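Local coordinates for Pts system, fructose-specific iiabc component (Borrelia burgdorferi, PDB 5DLE), which probably helps, through this IIB domain of a larger transporter, to pass phosphoryl groups from a phosphohistidine to incoming fructose, giving fructose 1-phosphate, at residues Val24-Ile29 with Lys95-Thr100; Lys33-Ala38 with Tyr43-Glu48; Glu48-Ile53 with Val74-Asp79; Ser68-Ala73 with Lys81-Lys86; Arg87-Ser92 with Glu101-Glu106. All blocks are in the same frame, centred on the assembly; numbering follows the deposited sequence. Where two conformers were deposited one is given.

All five contacts lie in the IIB domain. Contacts 4 and 5 sit on opposite faces of the central sheet, and their strands are neighbours: Val-70 O and Tyr-89 N lie 2.9 Å apart. Contacts 1 and 2 share helix 25-40. Contacts 2 and 3 share Glu-48, though their centres are about 17 Å apart. Glu-48 OE1 bridges to Arg-82 NH1 of contact 4 at 2.8 Å. Contacts 1 and 3 meet where Thr-27 OG1 lies 3.0 Å from Gln-50 O. Thr-27 OG1 also bonds to N of Cys-20, probably the phosphocysteine position, as in related IIB domains. Contacts 2, 4 and 5 pack helices or a loop onto the sheet.

Contact 1 (Val24-Ile29 with Lys95-Thr100)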
# COMPACT_ATOMS: atom_id res chain seq x y z
N VAL A 24 0.43 -0.85 -6.04
CA VAL A 24 1.86 -1.18 -6.13
C VAL A 24 2.45 -1.66 -4.83
O VAL A 24 3.59 -2.18 -4.83
CB VAL A 24 2.68 0.02 -6.63
CG1 VAL A 24 2.35 0.30 -8.12
CG2 VAL A 24 2.51 1.28 -5.73
N ALA A 25 1.73 -1.55 -3.71
CA ALA A 25 2.38 -1.74 -2.40
C ALA A 25 2.88 -3.19 -2.21
O ALA A 25 4.05 -3.41 -1.88
CB ALA A 25 1.46 -1.38 -1.24
N HIS A 26 2.00 -4.18 -2.33
CA HIS A 26 2.49 -5.55 -2.09
C HIS A 26 3.59 -5.93 -3.07
O HIS A 26 4.55 -6.63 -2.68
CB HIS A 26 1.39 -6.59 -2.15
CG HIS A 26 0.58 -6.65 -0.88
ND1 HIS A 26 -0.01 -7.81 -0.45
CD2 HIS A 26 0.22 -5.68 -0.00
CE1 HIS A 26 -0.71 -7.56 0.66
NE2 HIS A 26 -0.58 -6.28 0.95
N THR A 27 3.46 -5.53 -4.34
CA THR A 27 4.51 -5.84 -5.32
C THR A 27 5.86 -5.32 -4.84
O THR A 27 6.87 -6.06 -4.87
CB THR A 27 4.15 -5.18 -6.65
OG1 THR A 27 2.97 -5.80 -7.13
CG2 THR A 27 5.24 -5.32 -7.68
N TYR A 28 5.89 -4.06 -4.40
CA TYR A 28 7.17 -3.44 -4.04
C TYR A 28 7.61 -3.85 -2.65
O TYR A 28 8.82 -3.95 -2.39
CB TYR A 28 7.08 -1.89 -4.14
CG TYR A 28 7.36 -1.42 -5.56
CD1 TYR A 28 6.40 -1.48 -6.53
CD2 TYR A 28 8.63 -1.00 -5.92
CE1 TYR A 28 6.65 -1.11 -7.84
CE2 TYR A 28 8.90 -0.65 -7.21
CZ TYR A 28 7.92 -0.70 -8.16
OH TYR A 28 8.19 -0.33 -9.46
N ILE A 29 6.67 -4.03 -1.70
CA ILE A 29 7.12 -4.48 -0.39
C ILE A 29 7.75 -5.87 -0.51
O ILE A 29 8.80 -6.14 0.08
CB ILE A 29 5.95 -4.48 0.62
CG1 ILE A 29 5.48 -3.04 0.87
CG2 ILE A 29 6.43 -5.05 1.97
CD1 ILE A 29 4.11 -3.00 1.58
N LYS A 95 2.81 -14.15 2.09
CA LYS A 95 3.79 -15.04 2.71
C LYS A 95 5.21 -14.54 2.48
O LYS A 95 6.05 -14.58 3.38
CB LYS A 95 3.62 -16.45 2.17
N ALA A 96 5.48 -14.02 1.28
CA ALA A 96 6.82 -13.50 0.99
C ALA A 96 7.14 -12.30 1.89
O ALA A 96 8.29 -12.09 2.30
CB ALA A 96 6.93 -13.11 -0.48
N ILE A 97 6.13 -11.49 2.19
CA ILE A 97 6.36 -10.32 3.03
C ILE A 97 6.52 -10.69 4.49
O ILE A 97 7.37 -10.12 5.19
CB ILE A 97 5.21 -9.32 2.83
CG1 ILE A 97 5.33 -8.73 1.43
CG2 ILE A 97 5.25 -8.21 3.92
CD1 ILE A 97 4.04 -7.96 0.98
N ASN A 98 5.73 -11.65 4.98
CA ASN A 98 5.73 -11.94 6.40
C ASN A 98 6.64 -13.08 6.80
O ASN A 98 6.89 -13.26 8.00
CB ASN A 98 4.30 -12.24 6.87
CG ASN A 98 3.48 -10.98 6.97
OD1 ASN A 98 4.03 -9.88 7.00
ND2 ASN A 98 2.16 -11.13 7.02
N ASN A 99 7.18 -13.83 5.83
CA ASN A 99 8.00 -15.00 6.14
C ASN A 99 9.27 -15.00 5.32
O ASN A 99 9.72 -16.04 4.88
CB ASN A 99 7.22 -16.29 5.86
CG ASN A 99 7.77 -17.51 6.61
OD1 ASN A 99 8.42 -17.39 7.65
ND2 ASN A 99 7.44 -18.70 6.12
N THR A 100 9.87 -13.81 5.11
CA THR A 100 10.87 -13.67 4.07
C THR A 100 12.13 -14.50 4.33
O THR A 100 12.66 -15.12 3.40
CB THR A 100 11.29 -12.20 3.91
OG1 THR A 100 10.16 -11.31 4.04
CG2 THR A 100 11.91 -12.01 2.52
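Ile-29 and Ile-97 form the tight part of this contact. CG2 of Ile-29 lies 3.9 Å from CG1 of Ile-97 and equally near its CG2 and CD1, so one methyl meets three carbons. Both residues point toward the opposite segment. Ile-97 CG1 stands beside its own backbone N (chi1 -70°), and the chain then extends to carry CD1 across to helix 25-40. There CD1 also reaches His-26: it is 3.9 Å from the backbone O of His-26. It sits 4.1 Å above one face of the imidazole, toward the rim and not over the centre.

Here the first helix after the first strand of the IIB fold, 25-40, packs on the short helix 93-98. The loose side is the histidine side, where this offset approach of CD1 is the ring's one contact with 95-100. His-26 ND1 bonds to Thr-93 OG1, and the ring stacks on His-26 of the third subunit. Asn-98, an exposed residue, bonds through ND2 to Pro-21 O of that third subunit. Beyond the packed isoleucines, Thr-100 OG1 donates to Ala-96 O at 2.7 Å, in the carbonyl plane.

Contact 2 (Lys33-Ala38 with Tyr43-Glu48)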
# COMPACT_ATOMS: atom_id res chain seq x y z
N LYS A 33 11.63 -6.53 0.46
CA LYS A 33 11.98 -7.44 1.56
C LYS A 33 12.78 -8.63 1.04
O LYS A 33 13.72 -9.08 1.72
CB LYS A 33 10.74 -7.92 2.30
CG LYS A 33 10.09 -6.77 3.02
CD LYS A 33 9.06 -7.22 3.99
CE LYS A 33 9.68 -7.60 5.34
NZ LYS A 33 8.52 -7.71 6.30
N ILE A 34 12.43 -9.14 -0.14
CA ILE A 34 13.22 -10.25 -0.71
C ILE A 34 14.64 -9.78 -1.00
O ILE A 34 15.61 -10.50 -0.70
CB ILE A 34 12.53 -10.80 -1.97
CG1 ILE A 34 11.29 -11.60 -1.56
CG2 ILE A 34 13.51 -11.70 -2.78
CD1 ILE A 34 10.41 -11.95 -2.74
N GLU A 35 14.79 -8.59 -1.59
CA GLU A 35 16.13 -8.05 -1.86
C GLU A 35 16.93 -7.89 -0.58
O GLU A 35 18.10 -8.28 -0.53
CB GLU A 35 16.01 -6.70 -2.59
CG GLU A 35 15.53 -6.84 -4.02
CD GLU A 35 15.05 -5.54 -4.66
OE1 GLU A 35 15.09 -4.46 -3.99
OE2 GLU A 35 14.59 -5.61 -5.82
N ASN A 36 16.34 -7.32 0.48
CA ASN A 36 17.10 -7.10 1.71
C ASN A 36 17.49 -8.42 2.35
O ASN A 36 18.60 -8.53 2.87
CB ASN A 36 16.29 -6.26 2.71
CG ASN A 36 16.25 -4.78 2.34
OD1 ASN A 36 17.10 -4.31 1.58
ND2 ASN A 36 15.33 -4.04 2.95
N GLU A 37 16.59 -9.40 2.38
CA GLU A 37 16.90 -10.67 3.04
C GLU A 37 17.89 -11.49 2.23
O GLU A 37 18.77 -12.15 2.80
CB GLU A 37 15.61 -11.44 3.30
CG GLU A 37 15.82 -12.76 4.05
CD GLU A 37 16.34 -12.57 5.49
OE1 GLU A 37 16.02 -11.56 6.16
OE2 GLU A 37 17.06 -13.49 5.95
N ALA A 38 17.77 -11.47 0.90
CA ALA A 38 18.76 -12.16 0.06
C ALA A 38 20.14 -11.62 0.33
O ALA A 38 21.10 -12.39 0.46
CB ALA A 38 18.41 -11.97 -1.42
N TYR A 43 23.40 -13.49 -0.91
CA TYR A 43 23.09 -13.82 -2.28
C TYR A 43 22.98 -12.56 -3.12
O TYR A 43 22.60 -11.50 -2.62
CB TYR A 43 21.74 -14.56 -2.35
CG TYR A 43 21.73 -15.84 -1.57
CD1 TYR A 43 22.55 -16.91 -1.97
CD2 TYR A 43 20.96 -16.00 -0.44
CE1 TYR A 43 22.57 -18.08 -1.25
CE2 TYR A 43 20.93 -17.17 0.27
CZ TYR A 43 21.78 -18.21 -0.13
OH TYR A 43 21.80 -19.39 0.56
N SER A 44 23.25 -12.73 -4.40
CA SER A 44 22.93 -11.78 -5.45
C SER A 44 21.45 -11.92 -5.78
O SER A 44 20.91 -13.03 -5.72
CB SER A 44 23.77 -12.10 -6.69
OG SER A 44 23.78 -11.01 -7.58
N ILE A 45 20.77 -10.81 -6.11
CA ILE A 45 19.32 -10.90 -6.32
C ILE A 45 18.91 -9.95 -7.45
O ILE A 45 19.38 -8.80 -7.51
CB ILE A 45 18.58 -10.58 -4.99
CG1 ILE A 45 17.05 -10.56 -5.13
CG2 ILE A 45 19.00 -9.24 -4.41
CD1 ILE A 45 16.46 -11.94 -5.20
N ARG A 46 18.05 -10.42 -8.36
CA ARG A 46 17.36 -9.56 -9.33
C ARG A 46 15.87 -9.83 -9.20
O ARG A 46 15.47 -11.00 -9.16
CB ARG A 46 17.82 -9.86 -10.76
CG ARG A 46 19.00 -9.00 -11.20
CD ARG A 46 18.54 -7.61 -11.72
NE ARG A 46 17.75 -7.82 -12.93
CZ ARG A 46 16.45 -7.59 -13.09
NH1 ARG A 46 15.70 -6.98 -12.16
NH2 ARG A 46 15.92 -7.93 -14.25
N VAL A 47 15.05 -8.76 -9.13
CA VAL A 47 13.60 -8.89 -9.00
C VAL A 47 12.89 -8.16 -10.14
O VAL A 47 13.13 -6.96 -10.37
CB VAL A 47 13.10 -8.36 -7.64
CG1 VAL A 47 11.59 -8.65 -7.48
CG2 VAL A 47 13.82 -9.01 -6.52
N GLU A 48 12.00 -8.88 -10.82
CA GLU A 48 11.02 -8.33 -11.74
C GLU A 48 9.75 -8.02 -10.97
O GLU A 48 9.30 -8.83 -10.16
CB GLU A 48 10.74 -9.37 -12.84
CG GLU A 48 9.46 -9.16 -13.63
CD GLU A 48 9.28 -10.27 -14.68
OE1 GLU A 48 10.29 -10.76 -15.20
OE2 GLU A 48 8.13 -10.68 -14.96
O HOH W 1 16.18 -6.35 -8.16
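Apolar contacts centre on Ile-45, which points from strand 44-50 toward helix 25-40. Its CB lies 3.8 Å from Ala-38 CB. Its CG2 rests near Glu-35 CA. CG1 is turned anti to the backbone N (chi1 176°), and this carries CD1 to within 3.8 Å of Ile-34 CG2. The two isoleucine side chains meet at about a right angle. Val-47 adds CG2, which is 3.7 Å from the aliphatic CG of Glu-35.

One direct hydrogen bond closes the turn between helix and strand. Tyr-43 N donates to Ala-38 O at 2.9 Å, nearly straight, but from above the carbonyl plane.

Water makes the remaining link. It donates to Glu-35 OE2 at 2.9 Å and accepts from Val-47 N at 2.8 Å. The same OE2 also forms a salt bridge to Lys-32 of the second subunit.

The axes of 33-38 and 44-48 run almost antiparallel, at 172°, with a closest approach of 8.2 Å, in the beta-alpha-beta unit of strands 13-19 and 44-50 with helix 25-40 between. The chemistry implies an apolar inner part around Ile-34, Ala-38 and Ile-45, and a water-bridged border at Glu-35, whose carboxylate charge is probably balanced across the subunit interface.

Contact 3 (Glu48-Ile53 with Val74-Asp79); sequences ETQGSI and VDKDID
The backbones of Gly-51 and Lys-76 stay well apart, with CA atoms 9.4 Å from each other, and no backbone-to-backbone hydrogen bond joins the segments. Side chains span the distance. Lys-76 is extended beyond CG and crosses Gln-50 at about a right angle. Its NZ donates to Gly-51 O at 3.2 Å, a long bond tilted from the carbonyl plane. Gly-51 was modelled in two conformers, so this bond is somewhat doubtful. CE of the lysine lies 3.2 Å from Gln-50 OE1.

Gln-50 is extended too. Its NE2 donates to Glu-48 OE2 at 2.8 Å. The acceptor lies close to the amide plane and is met nearly end-on to its C-O bond. NE2 also donates to a water at 3.0 Å, and that water accepts from Asp-79 N at 3.2 Å. Ile-78 CG2 packs 3.7 Å from Gln-50 OE1. Glu-48 OE1 is held further by Leu-59 N.

The contact joins the end of strand 44-50 to the loop after strand 69-74. Both hydrogens of the Gln-50 amide have acceptors, which fixes its flip. OE1 is thereby turned to the Lys-76 side, where CE is its nearest atom; the nearby ammonium would probably favour that orientation.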
# COMPACT_ATOMS: atom_id res chain seq x y z
N GLU A 48 12.00 -8.88 -10.82
CA GLU A 48 11.02 -8.33 -11.74
C GLU A 48 9.75 -8.02 -10.97
O GLU A 48 9.30 -8.83 -10.16
CB GLU A 48 10.74 -9.37 -12.84
CG GLU A 48 9.46 -9.16 -13.63
CD GLU A 48 9.28 -10.27 -14.68
OE1 GLU A 48 10.29 -10.76 -15.20
OE2 GLU A 48 8.13 -10.68 -14.96
N THR A 49 9.14 -6.87 -11.25
CA THR A 49 7.91 -6.52 -10.56
C THR A 49 6.76 -6.38 -11.55
O THR A 49 6.94 -5.95 -12.68
CB THR A 49 8.04 -5.19 -9.77
OG1 THR A 49 8.50 -4.13 -10.63
CG2 THR A 49 9.01 -5.33 -8.59
N GLN A 50 5.57 -6.78 -11.10
CA GLN A 50 4.33 -6.61 -11.88
C GLN A 50 3.20 -6.10 -10.99
O GLN A 50 2.92 -6.69 -9.95
CB GLN A 50 3.89 -7.95 -12.49
CG GLN A 50 5.03 -8.78 -13.13
CD GLN A 50 4.48 -9.90 -13.99
OE1 GLN A 50 3.24 -10.02 -14.17
NE2 GLN A 50 5.36 -10.70 -14.55
N GLY A 51 2.44 -5.16 -11.55
CA GLY A 51 1.14 -4.77 -11.00
C GLY A 51 -0.02 -4.95 -11.97
O GLY A 51 0.02 -5.81 -12.85
N SER A 52 -1.08 -4.16 -11.79
CA SER A 52 -2.17 -4.15 -12.75
C SER A 52 -1.82 -3.41 -14.03
O SER A 52 -2.41 -3.68 -15.08
CB SER A 52 -3.42 -3.53 -12.13
OG SER A 52 -3.94 -4.36 -11.12
N ILE A 53 -0.88 -2.46 -13.96
CA ILE A 53 -0.58 -1.65 -15.14
C ILE A 53 0.42 -2.37 -16.04
O ILE A 53 0.23 -2.44 -17.26
CB ILE A 53 -0.06 -0.27 -14.71
CG1 ILE A 53 -1.15 0.47 -13.93
CG2 ILE A 53 0.35 0.54 -15.93
CD1 ILE A 53 -0.70 1.76 -13.34
N VAL A 74 3.56 -14.12 -5.88
CA VAL A 74 2.57 -13.70 -6.87
C VAL A 74 1.18 -13.95 -6.34
O VAL A 74 0.93 -14.96 -5.65
CB VAL A 74 2.78 -14.38 -8.24
CG1 VAL A 74 4.17 -14.03 -8.79
CG2 VAL A 74 2.73 -15.91 -8.13
N ASP A 75 0.29 -13.02 -6.67
CA ASP A 75 -1.13 -13.14 -6.38
C ASP A 75 -1.93 -13.12 -7.67
O ASP A 75 -3.11 -12.71 -7.65
CB ASP A 75 -1.61 -12.00 -5.51
CG ASP A 75 -0.81 -11.85 -4.22
OD1 ASP A 75 -0.43 -12.87 -3.59
OD2 ASP A 75 -0.66 -10.70 -3.77
N LYS A 76 -1.32 -13.46 -8.78
CA LYS A 76 -1.96 -13.59 -10.08
C LYS A 76 -1.10 -14.57 -10.87
O LYS A 76 0.06 -14.82 -10.51
CB LYS A 76 -2.09 -12.25 -10.80
CG LYS A 76 -0.75 -11.61 -11.16
CD LYS A 76 -0.95 -10.37 -12.04
CE LYS A 76 0.29 -10.08 -12.89
NZ LYS A 76 0.16 -8.84 -13.72
N ASP A 77 -1.67 -15.13 -11.93
CA ASP A 77 -0.90 -16.02 -12.79
C ASP A 77 0.08 -15.20 -13.62
O ASP A 77 -0.26 -14.13 -14.11
CB ASP A 77 -1.83 -16.83 -13.69
CG ASP A 77 -2.63 -17.87 -12.93
OD1 ASP A 77 -2.11 -18.42 -11.93
OD2 ASP A 77 -3.77 -18.16 -13.33
N ILE A 78 1.32 -15.70 -13.73
CA ILE A 78 2.33 -15.06 -14.57
C ILE A 78 2.86 -16.13 -15.52
O ILE A 78 2.52 -17.31 -15.39
CB ILE A 78 3.49 -14.44 -13.75
CG1 ILE A 78 4.25 -15.54 -13.02
CG2 ILE A 78 2.96 -13.40 -12.72
CD1 ILE A 78 5.57 -15.07 -12.52
N ASP A 79 3.68 -15.71 -16.50
CA ASP A 79 4.25 -16.73 -17.38
C ASP A 79 5.35 -17.46 -16.63
O ASP A 79 6.30 -16.83 -16.13
CB ASP A 79 4.81 -16.20 -18.69
CG ASP A 79 5.51 -17.35 -19.52
OD1 ASP A 79 6.77 -17.30 -19.70
OD2 ASP A 79 4.81 -18.32 -19.93
O HOH W 2 4.59 -12.65 -16.69

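Contact 4 (Ser68-Ala73 with Lys81-Lys86); sequences SVVILA and KRFEGK
NZ of Lys-86 is gripped by two backbone carbonyls, those of Ile-64 and Ala-67, while its CB lies 3.8 Å from Val-70 CG2 on strand 69-74. The lysine chain bends at chi2 and chi3, and this folds the ammonium back to the C-terminal end of helix 61-66. A positive charge there is probably favoured by the helix end.

Phe-83 carries the rest of the contact. Val-70 CG1 lies over one face of its ring in a CH-pi contact, 3.9 Å from the centroid and 16° off the normal. Val-70 CG1 is anti to its own N (chi1 177°), a setting that aims the methyl at the ring. Arg-82 CG covers the opposite face, 3.7 Å above the centre. The ring is thus held between an aliphatic carbon from each segment. Leu-72 CD2 comes in obliquely, 3.8 Å from Phe-83 CE2.

The backbone of 81-86 is shaped by a short 3-10 segment, then a type II turn from Phe-83 to Lys-86. On its outer side Lys-81 NZ forms a salt bridge with Glu-84 OE2 at 2.9 Å.

Val-70 and Leu-72 face this loop, whereas Ile-71 between them meets helix 100-107. A central sheet whose four main strands are parallel, covered on both faces, is characteristic of the alpha/beta sandwich of IIB domains, and this loop lies within the crossover from strand 69-74 to 88-91.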
# COMPACT_ATOMS: atom_id res chain seq x y z
N SER A 68 20.41 -19.72 -9.16
CA SER A 68 20.33 -20.97 -8.43
C SER A 68 18.89 -21.35 -8.16
O SER A 68 18.55 -22.54 -8.11
CB SER A 68 21.07 -20.88 -7.10
OG SER A 68 22.45 -20.76 -7.32
N VAL A 69 18.06 -20.35 -7.93
CA VAL A 69 16.65 -20.55 -7.56
C VAL A 69 15.83 -19.42 -8.15
O VAL A 69 16.34 -18.32 -8.37
CB VAL A 69 16.50 -20.60 -6.01
CG1 VAL A 69 17.13 -21.87 -5.44
CG2 VAL A 69 17.23 -19.44 -5.37
N VAL A 70 14.54 -19.70 -8.38
CA VAL A 70 13.55 -18.69 -8.76
C VAL A 70 12.51 -18.59 -7.64
O VAL A 70 11.93 -19.61 -7.25
CB VAL A 70 12.83 -19.09 -10.07
CG1 VAL A 70 11.74 -18.09 -10.43
CG2 VAL A 70 13.84 -19.27 -11.26
N ILE A 71 12.24 -17.38 -7.16
CA ILE A 71 11.21 -17.17 -6.14
C ILE A 71 10.09 -16.35 -6.78
O ILE A 71 10.33 -15.26 -7.32
CB ILE A 71 11.77 -16.45 -4.90
CG1 ILE A 71 12.87 -17.30 -4.26
CG2 ILE A 71 10.63 -16.13 -3.87
CD1 ILE A 71 13.49 -16.61 -3.07
N LEU A 72 8.88 -16.90 -6.77
CA LEU A 72 7.72 -16.19 -7.33
C LEU A 72 6.83 -15.81 -6.17
O LEU A 72 6.30 -16.69 -5.50
CB LEU A 72 6.96 -17.10 -8.29
CG LEU A 72 7.76 -17.65 -9.46
CD1 LEU A 72 6.87 -18.51 -10.37
CD2 LEU A 72 8.52 -16.54 -10.24
N ALA A 73 6.66 -14.51 -5.95
CA ALA A 73 5.79 -14.06 -4.89
C ALA A 73 4.63 -13.36 -5.60
O ALA A 73 4.72 -12.17 -5.94
CB ALA A 73 6.54 -13.13 -3.92
N LYS A 81 6.62 -20.67 -18.07
CA LYS A 81 7.39 -21.58 -18.94
C LYS A 81 8.87 -21.22 -18.96
O LYS A 81 9.73 -22.11 -19.02
CB LYS A 81 6.80 -21.57 -20.35
CG LYS A 81 7.39 -22.67 -21.23
CD LYS A 81 6.60 -22.87 -22.54
CE LYS A 81 7.10 -24.09 -23.31
NZ LYS A 81 6.91 -25.37 -22.56
N ARG A 82 9.17 -19.92 -18.87
CA ARG A 82 10.55 -19.44 -18.83
C ARG A 82 11.37 -19.99 -17.67
O ARG A 82 12.59 -19.87 -17.70
CB ARG A 82 10.56 -17.92 -18.77
CG ARG A 82 9.73 -17.33 -17.62
CD ARG A 82 9.84 -15.82 -17.67
NE ARG A 82 8.84 -15.23 -16.81
CZ ARG A 82 8.95 -14.03 -16.22
NH1 ARG A 82 10.04 -13.31 -16.41
NH2 ARG A 82 7.94 -13.57 -15.47
N PHE A 83 10.74 -20.57 -16.65
CA PHE A 83 11.47 -21.10 -15.51
C PHE A 83 11.61 -22.62 -15.54
O PHE A 83 12.08 -23.21 -14.55
CB PHE A 83 10.78 -20.67 -14.21
CG PHE A 83 10.56 -19.18 -14.11
CD1 PHE A 83 11.64 -18.29 -14.18
CD2 PHE A 83 9.29 -18.69 -13.95
CE1 PHE A 83 11.44 -16.92 -14.06
CE2 PHE A 83 9.07 -17.31 -13.88
CZ PHE A 83 10.17 -16.43 -13.92
N GLU A 84 11.21 -23.27 -16.62
CA GLU A 84 11.41 -24.72 -16.72
C GLU A 84 12.86 -25.10 -16.46
O GLU A 84 13.80 -24.44 -16.93
CB GLU A 84 11.01 -25.21 -18.11
CG GLU A 84 9.51 -25.30 -18.26
CD GLU A 84 9.11 -25.88 -19.61
OE1 GLU A 84 10.02 -26.25 -20.40
OE2 GLU A 84 7.89 -25.98 -19.85
N GLY A 85 13.05 -26.17 -15.67
CA GLY A 85 14.39 -26.66 -15.39
C GLY A 85 15.04 -25.99 -14.20
O GLY A 85 16.12 -26.39 -13.81
N LYS A 86 14.40 -24.97 -13.62
CA LYS A 86 14.89 -24.28 -12.43
C LYS A 86 14.11 -24.71 -11.21
O LYS A 86 12.94 -25.07 -11.30
CB LYS A 86 14.74 -22.75 -12.56
CG LYS A 86 15.13 -22.14 -13.92
CD LYS A 86 16.66 -22.28 -14.22
CE LYS A 86 17.50 -21.70 -13.07
NZ LYS A 86 18.97 -21.50 -13.54

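Contact 5 (Arg87-Ser92 with Glu101-Glu106)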
# COMPACT_ATOMS: atom_id res chain seq x y z
N ARG A 87 14.75 -24.66 -10.05
CA ARG A 87 14.00 -24.76 -8.81
C ARG A 87 13.16 -23.51 -8.68
O ARG A 87 13.68 -22.40 -8.76
CB ARG A 87 14.92 -24.88 -7.60
CG ARG A 87 15.77 -26.15 -7.60
CD ARG A 87 16.41 -26.26 -6.23
NE ARG A 87 17.30 -27.42 -6.08
CZ ARG A 87 16.94 -28.54 -5.50
NH1 ARG A 87 15.70 -28.68 -5.01
NH2 ARG A 87 17.82 -29.52 -5.37
N VAL A 88 11.85 -23.69 -8.46
CA VAL A 88 10.92 -22.56 -8.37
C VAL A 88 10.15 -22.69 -7.07
O VAL A 88 9.52 -23.73 -6.82
CB VAL A 88 9.97 -22.51 -9.57
CG1 VAL A 88 8.96 -21.36 -9.38
CG2 VAL A 88 10.73 -22.32 -10.90
N TYR A 89 10.19 -21.63 -6.25
CA TYR A 89 9.45 -21.57 -5.00
C TYR A 89 8.39 -20.51 -5.17
O TYR A 89 8.72 -19.31 -5.26
CB TYR A 89 10.37 -21.24 -3.84
CG TYR A 89 9.76 -21.52 -2.51
CD1 TYR A 89 8.96 -22.63 -2.31
CD2 TYR A 89 9.99 -20.68 -1.46
CE1 TYR A 89 8.40 -22.88 -1.06
CE2 TYR A 89 9.44 -20.92 -0.21
CZ TYR A 89 8.66 -22.01 -0.02
OH TYR A 89 8.13 -22.21 1.23
N LYS A 90 7.14 -20.94 -5.25
CA LYS A 90 6.02 -20.01 -5.49
C LYS A 90 5.19 -19.85 -4.22
O LYS A 90 4.72 -20.84 -3.64
CB LYS A 90 5.14 -20.53 -6.62
CG LYS A 90 3.96 -19.64 -6.91
CD LYS A 90 3.54 -19.81 -8.35
CE LYS A 90 2.53 -20.92 -8.50
NZ LYS A 90 1.88 -20.88 -9.84
N VAL A 91 4.99 -18.58 -3.82
CA VAL A 91 4.26 -18.19 -2.62
C VAL A 91 3.44 -16.96 -2.95
O VAL A 91 3.58 -16.33 -4.00
CB VAL A 91 5.21 -17.90 -1.43
CG1 VAL A 91 6.03 -19.17 -1.08
CG2 VAL A 91 6.16 -16.76 -1.77
N SER A 92 2.53 -16.65 -2.04
CA SER A 92 1.76 -15.42 -2.16
C SER A 92 2.61 -14.23 -1.78
O SER A 92 3.64 -14.38 -1.13
CB SER A 92 0.55 -15.50 -1.23
OG SER A 92 1.00 -15.53 0.14
N GLU A 101 12.62 -14.48 5.58
CA GLU A 101 13.83 -15.22 5.92
C GLU A 101 13.66 -16.69 5.60
O GLU A 101 14.51 -17.31 4.95
CB GLU A 101 14.13 -15.03 7.41
CG GLU A 101 15.34 -15.80 7.92
CD GLU A 101 15.43 -15.70 9.45
OE1 GLU A 101 14.37 -15.76 10.13
OE2 GLU A 101 16.55 -15.54 9.95
N ASN A 102 12.55 -17.27 6.07
CA ASN A 102 12.32 -18.68 5.85
C ASN A 102 12.12 -18.98 4.37
O ASN A 102 12.63 -19.99 3.87
CB ASN A 102 11.14 -19.13 6.70
CG ASN A 102 11.50 -19.22 8.19
OD1 ASN A 102 12.68 -19.30 8.57
ND2 ASN A 102 10.47 -19.20 9.06
N ILE A 103 11.43 -18.09 3.63
CA ILE A 103 11.19 -18.37 2.22
C ILE A 103 12.49 -18.39 1.44
O ILE A 103 12.68 -19.24 0.56
CB ILE A 103 10.19 -17.35 1.66
CG1 ILE A 103 8.79 -17.83 1.99
CG2 ILE A 103 10.38 -17.14 0.15
CD1 ILE A 103 7.78 -16.76 1.81
N ILE A 104 13.41 -17.47 1.71
CA ILE A 104 14.71 -17.47 1.03
C ILE A 104 15.41 -18.79 1.27
O ILE A 104 15.94 -19.43 0.36
CB ILE A 104 15.59 -16.29 1.52
CG1 ILE A 104 15.00 -14.92 1.14
CG2 ILE A 104 17.04 -16.44 1.00
CD1 ILE A 104 14.75 -14.75 -0.32
N LYS A 105 15.42 -19.21 2.54
CA LYS A 105 16.16 -20.44 2.89
C LYS A 105 15.51 -21.66 2.24
O LYS A 105 16.20 -22.52 1.67
CB LYS A 105 16.21 -20.60 4.41
CG LYS A 105 17.20 -19.67 5.07
CD LYS A 105 17.19 -19.86 6.60
CE LYS A 105 18.09 -18.83 7.31
NZ LYS A 105 19.54 -19.03 7.03
N GLU A 106 14.18 -21.73 2.32
CA GLU A 106 13.42 -22.87 1.79
C GLU A 106 13.51 -22.95 0.27
O GLU A 106 13.34 -24.04 -0.29
CB GLU A 106 11.94 -22.78 2.21
CG GLU A 106 11.68 -23.07 3.70
CD GLU A 106 10.35 -22.49 4.24
OE1 GLU A 106 9.49 -22.02 3.44
OE2 GLU A 106 10.17 -22.48 5.48
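Tyr-89 OH donates to Glu-106 OE1 at 2.6 Å, the one hydrogen bond between strand and helix. The hydroxyl comes to the anti side of the carboxylate, 20° out of its plane. Ring and carboxylate planes stand 83° apart.

Ile-103 lines the same ring from the helix. Its CG1 lies 3.8 Å from Tyr-89 CE2, and its CG2 is 3.9 Å from CD2. Val-91 and Ile-103 reach toward each other tip to tip, with CG2 of the valine 3.9 Å from CD1 of the isoleucine. Ile-103 was modelled in two conformers; one is described.

Further out, groups of the strand itself set the tyrosine. Its CG is anti to the backbone N (chi1 -164°), which swings the ring across to the helix. Val-91 CG1 covers one ring face, toward the rim.

The axes of 88-91 and 101-106 come within 9.6 Å and are roughly antiparallel. Strand 88-91 is an edge strand of the sheet within this chain and bonds to Val-70 and Leu-72 of strand 69-74. Ser-92 caps helix 93-98 through Lys-95 N, and helix 100-107 lies against one face of the sheet, where Ile-104 packs on Ile-71 and on Ile-34 of helix 25-40.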